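Local atomic coordinates of glutamine synthetase (Streptomyces coelicolor, PDB entry 4BAX), a protein that belongs to the glutamine synthetase family, joining an N-terminal beta-grasp domain to a larger catalytic domain, with ten chains in the assembly. Residues Thr237-Met240 / Asp245-Ile248; Ile248-Ser253 / Gly310-Arg315. All blocks are in the same frame, centred on the assembly; numbering follows the deposited sequence.

Contact 1. Residues Thr237-Met240 / Asp245-Ile248; sequences TKAM and DAII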
loop_
_atom_site.group_PDB
_atom_site.type_symbol
_atom_site.label_atom_id
_atom_site.label_comp_id
_atom_site.label_asym_id
_atom_site.label_seq_id
_atom_site.Cartn_x
_atom_site.Cartn_y
_atom_site.Cartn_z
ATOM N N THR A 237 -15.879 49.260 -29.392
ATOM C CA THR A 237 -15.611 49.761 -30.722
ATOM C C THR A 237 -14.981 51.119 -30.474
ATOM O O THR A 237 -14.964 51.574 -29.327
ATOM C CB THR A 237 -16.898 49.958 -31.541
ATOM O OG1 THR A 237 -17.760 50.887 -30.855
ATOM C CG2 THR A 237 -17.616 48.616 -31.798
ATOM N N LYS A 238 -14.489 51.772 -31.529
ATOM C CA LYS A 238 -13.830 53.071 -31.392
ATOM C C LYS A 238 -14.812 54.069 -30.757
ATOM O O LYS A 238 -14.444 54.831 -29.848
ATOM C CB LYS A 238 -13.361 53.575 -32.753
ATOM C CG LYS A 238 -12.490 54.826 -32.714
ATOM C CD LYS A 238 -12.169 55.345 -34.130
ATOM C CE LYS A 238 -13.442 55.737 -34.907
ATOM N NZ LYS A 238 -14.126 56.992 -34.436
ATOM N N ALA A 239 -16.067 54.018 -31.213
ATOM C CA ALA A 239 -17.132 54.860 -30.680
ATOM C C ALA A 239 -17.411 54.598 -29.194
ATOM O O ALA A 239 -17.603 55.531 -28.405
ATOM C CB ALA A 239 -18.407 54.673 -31.497
ATOM N N MET A 240 -17.403 53.334 -28.805
ATOM C CA MET A 240 -17.617 52.978 -27.409
ATOM C C MET A 240 -16.472 53.482 -26.520
ATOM O O MET A 240 -16.684 53.934 -25.397
ATOM C CB MET A 240 -17.805 51.472 -27.271
ATOM C CG MET A 240 -19.116 51.002 -27.875
ATOM S SD MET A 240 -19.190 49.213 -28.065
ATOM C CE MET A 240 -19.419 48.717 -26.338
ATOM N N ASP A 245 -22.830 57.042 -25.232
ATOM C CA ASP A 245 -24.064 56.768 -25.962
ATOM C C ASP A 245 -23.942 55.451 -26.738
ATOM O O ASP A 245 -24.883 54.652 -26.796
ATOM C CB ASP A 245 -24.415 57.936 -26.887
ATOM C CG ASP A 245 -25.150 59.058 -26.152
ATOM O OD1 ASP A 245 -25.657 58.825 -25.026
ATOM O OD2 ASP A 245 -25.235 60.176 -26.712
ATOM N N ALA A 246 -22.758 55.244 -27.310
ATOM C CA ALA A 246 -22.460 54.023 -28.042
ATOM C C ALA A 246 -22.473 52.814 -27.105
ATOM O O ALA A 246 -22.931 51.736 -27.482
ATOM C CB ALA A 246 -21.109 54.154 -28.752
ATOM N N ILE A 247 -22.011 53.013 -25.873
ATOM C CA ILE A 247 -22.005 51.960 -24.846
ATOM C C ILE A 247 -23.416 51.494 -24.528
ATOM O O ILE A 247 -23.684 50.298 -24.483
ATOM C CB ILE A 247 -21.334 52.460 -23.537
ATOM C CG1 ILE A 247 -19.840 52.745 -23.735
ATOM C CG2 ILE A 247 -21.543 51.463 -22.402
ATOM C CD1 ILE A 247 -18.932 51.595 -23.376
ATOM N N ILE A 248 -24.330 52.443 -24.343
ATOM C CA ILE A 248 -25.724 52.105 -24.080
ATOM C C ILE A 248 -26.369 51.407 -25.261
ATOM O O ILE A 248 -27.107 50.444 -25.077
ATOM C CB ILE A 248 -26.547 53.350 -23.667
ATOM C CG1 ILE A 248 -25.917 53.989 -22.429
ATOM C CG2 ILE A 248 -27.990 52.981 -23.355
ATOM C CD1 ILE A 248 -25.693 52.990 -21.285
#

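Contact 2. Residues Ile248-Ser253 / Gly310-Arg315; sequences ITAAES and GYIEDR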
loop_
_atom_site.group_PDB
_atom_site.type_symbol
_atom_site.label_atom_id
_atom_site.label_comp_id
_atom_site.label_asym_id
_atom_site.label_seq_id
_atom_site.Cartn_x
_atom_site.Cartn_y
_atom_site.Cartn_z
ATOM N N ILE A 248 -24.330 52.443 -24.343
ATOM C CA ILE A 248 -25.724 52.105 -24.080
ATOM C C ILE A 248 -26.369 51.407 -25.261
ATOM O O ILE A 248 -27.107 50.444 -25.077
ATOM C CB ILE A 248 -26.547 53.350 -23.667
ATOM C CG1 ILE A 248 -25.917 53.989 -22.429
ATOM C CG2 ILE A 248 -27.990 52.981 -23.355
ATOM C CD1 ILE A 248 -25.693 52.990 -21.285
ATOM N N THR A 249 -26.061 51.860 -26.475
ATOM C CA THR A 249 -26.623 51.239 -27.673
ATOM C C THR A 249 -26.188 49.780 -27.786
ATOM O O THR A 249 -27.012 48.887 -28.033
ATOM C CB THR A 249 -26.172 51.988 -28.965
ATOM O OG1 THR A 249 -26.403 53.401 -28.834
ATOM C CG2 THR A 249 -26.905 51.462 -30.193
ATOM N N ALA A 250 -24.900 49.532 -27.546
ATOM C CA ALA A 250 -24.385 48.179 -27.606
ATOM C C ALA A 250 -25.080 47.302 -26.559
ATOM O O ALA A 250 -25.627 46.255 -26.916
ATOM C CB ALA A 250 -22.852 48.171 -27.425
ATOM N N ALA A 251 -25.202 47.795 -25.323
ATOM C CA ALA A 251 -25.855 47.034 -24.249
ATOM C C ALA A 251 -27.327 46.789 -24.539
ATOM O O ALA A 251 -27.837 45.702 -24.280
ATOM C CB ALA A 251 -25.670 47.721 -22.874
ATOM N N GLU A 252 -28.009 47.783 -25.090
ATOM C CA GLU A 252 -29.407 47.596 -25.453
ATOM C C GLU A 252 -29.607 46.620 -26.631
ATOM O O GLU A 252 -30.555 45.824 -26.636
ATOM C CB GLU A 252 -30.107 48.941 -25.718
ATOM C CG GLU A 252 -30.060 49.923 -24.562
ATOM C CD GLU A 252 -31.415 50.178 -23.970
ATOM O OE1 GLU A 252 -32.272 50.679 -24.728
ATOM O OE2 GLU A 252 -31.628 49.892 -22.765
ATOM N N SER A 253 -28.674 46.648 -27.587
ATOM C CA SER A 253 -28.758 45.807 -28.783
ATOM C C SER A 253 -28.815 44.328 -28.418
ATOM O O SER A 253 -29.469 43.548 -29.108
ATOM C CB SER A 253 -27.564 46.059 -29.715
ATOM O OG SER A 253 -26.403 45.403 -29.246
ATOM N N GLY A 310 -15.543 53.629 -22.666
ATOM C CA GLY A 310 -15.016 52.339 -22.256
ATOM C C GLY A 310 -15.466 51.151 -23.087
ATOM O O GLY A 310 -15.404 51.173 -24.323
ATOM N N TYR A 311 -15.850 50.083 -22.389
ATOM C CA TYR A 311 -16.267 48.811 -22.998
ATOM C C TYR A 311 -17.427 48.263 -22.194
ATOM O O TYR A 311 -17.779 48.809 -21.148
ATOM C CB TYR A 311 -15.106 47.804 -22.967
ATOM C CG TYR A 311 -14.618 47.510 -21.557
ATOM C CD1 TYR A 311 -13.789 48.419 -20.891
ATOM C CD2 TYR A 311 -15.041 46.383 -20.853
ATOM C CE1 TYR A 311 -13.350 48.189 -19.585
ATOM C CE2 TYR A 311 -14.594 46.141 -19.534
ATOM C CZ TYR A 311 -13.751 47.055 -18.903
ATOM O OH TYR A 311 -13.283 46.867 -17.604
ATOM N N ILE A 312 -17.975 47.141 -22.643
ATOM C CA ILE A 312 -18.969 46.436 -21.848
ATOM C C ILE A 312 -18.486 45.009 -21.637
ATOM O O ILE A 312 -17.695 44.486 -22.431
ATOM C CB ILE A 312 -20.383 46.440 -22.499
ATOM C CG1 ILE A 312 -20.366 45.724 -23.848
ATOM C CG2 ILE A 312 -20.920 47.859 -22.642
ATOM C CD1 ILE A 312 -21.733 45.669 -24.529
ATOM N N GLU A 313 -19.001 44.371 -20.591
ATOM C CA GLU A 313 -18.599 43.023 -20.240
ATOM C C GLU A 313 -19.797 42.102 -20.352
ATOM O O GLU A 313 -20.806 42.281 -19.671
ATOM C CB GLU A 313 -18.048 43.005 -18.813
ATOM C CG GLU A 313 -17.809 41.606 -18.267
ATOM C CD GLU A 313 -17.458 41.615 -16.785
ATOM O OE1 GLU A 313 -18.386 41.760 -15.953
ATOM O OE2 GLU A 313 -16.262 41.445 -16.452
ATOM N N ASP A 314 -19.675 41.116 -21.231
ATOM C CA ASP A 314 -20.698 40.103 -21.375
ATOM C C ASP A 314 -20.349 38.928 -20.478
ATOM O O ASP A 314 -19.350 38.231 -20.721
ATOM C CB ASP A 314 -20.783 39.650 -22.834
ATOM C CG ASP A 314 -22.019 38.800 -23.116
ATOM O OD1 ASP A 314 -22.599 38.268 -22.146
ATOM O OD2 ASP A 314 -22.413 38.648 -24.301
ATOM N N ARG A 315 -21.170 38.716 -19.445
ATOM C CA ARG A 315 -20.885 37.697 -18.436
ATOM C C ARG A 315 -21.527 36.329 -18.759
ATOM O O ARG A 315 -21.336 35.367 -18.013
ATOM C CB ARG A 315 -21.337 38.190 -17.059
ATOM C CG ARG A 315 -20.758 39.553 -16.675
ATOM C CD ARG A 315 -21.354 40.081 -15.369
ATOM N NE ARG A 315 -21.025 39.199 -14.252
ATOM C CZ ARG A 315 -19.875 39.235 -13.572
ATOM N NH1 ARG A 315 -18.944 40.143 -13.869
ATOM N NH2 ARG A 315 -19.660 38.383 -12.569
#

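Contact 1. Residues Thr237-Met240 / Asp245-Ile248
Ala-246 presses its methyl group against the first turn of helix 238-242, Ala-246 CB lying 3.8 Å from CG of Met-240 and 3.9 Å from CB of Ala-239. A single methyl suits Ala-246, whose CA is 5.0 Å from that of Met-240; Ala-239 meets it with an equally short side chain. At the next residue of each segment, Met-240 and Ile-247 cross at about a right angle, CB of the methionine meeting CD1 of the isoleucine at 4.1 Å. Ile-247 carries CG1 anti to its carbonyl carbon (chi1 -66°), and this brings the ethyl branch up to the Met-240 carbonyl, with CG1 3.8 Å from Met-240 O. Behind this first shell stands Thr-237, the N-cap: its OG1 accepts from Met-240 N at 3.2 Å and fixes the start of the turn that presents the methionine. Leu-338 of helix 323-341 packs on Thr-237, Met-240 and Ala-246 alike. In the catalytic domain, the consecutive helices 238-242 and 244-253 follow strand 231-236 and pack together across a brief turn. With no hydrogen bond passing between the segments, their cohesion is that of apolar fit, and Met-240 N is satisfied by the capping hydroxyl of Thr-237.

Contact 2. Residues Ile248-Ser253 / Gly310-Arg315
The delta methyl of Ile-312 reaches from the strand to helix 244-253 and meets it at two neighbouring residues: CD1 is 4.0 Å from CB of Ala-250 and 4.1 Å from the backbone N of Ala-251. Its conformation makes the reach possible. CG1 sits in the crowded position between backbone N and carbonyl carbon (chi1 62°), with CD1 anti to CA (chi2 179°), which extends the ethyl branch toward the helix. Small alanines suit the helix side, since they let the long isoleucine come close to the helix backbone. Strand 312-314 belongs to the mixed sheet of the catalytic domain, where it runs antiparallel to both 231-236 and 298-300, and helix 244-253 packs over the face on which Ile-312 stands. Leu-254 and Met-240 also touch this isoleucine. In the last turn of the helix, chi1 of 78° lets the Ser-253 hydroxyl turn back and donate to Ala-250 O, OG lying 2.6 Å from O and approaching one lone pair within the carbonyl plane; a short hydroxyl suits this buried place. On the strand, Glu-313 is well away from the helix. Its OE1 takes NH1 of Arg-315 at 2.7 Å in a salt bridge, lying almost in the guanidinium plane while the arginine comes from above the carboxylate plane; Arg-299 is a second cationic partner of the same oxygen, so a buried carboxylate suits the site between two arginines.

Contacts 1 and 2 lie with their centres about 8 Å apart and share Ile-248, since both draw on helix 244-253: its first half meets residues 237-240 and its second half the strand. They also touch directly. Met-240 O of contact 1 probably accepts a hydrogen bond from Gly-310 N of contact 2, 3.0 Å away, which ties helix 238-242 to the approach of strand 312-314. Met-240 CE packs on Ala-250 CB at 3.6 Å, and Ile-247 CD1 lies 3.5 Å from Gly-310 C. Met-240, Ile-247, Ala-250 and Ile-312 thus form one continuous apolar patch joining two consecutive helices to the catalytic-domain sheet.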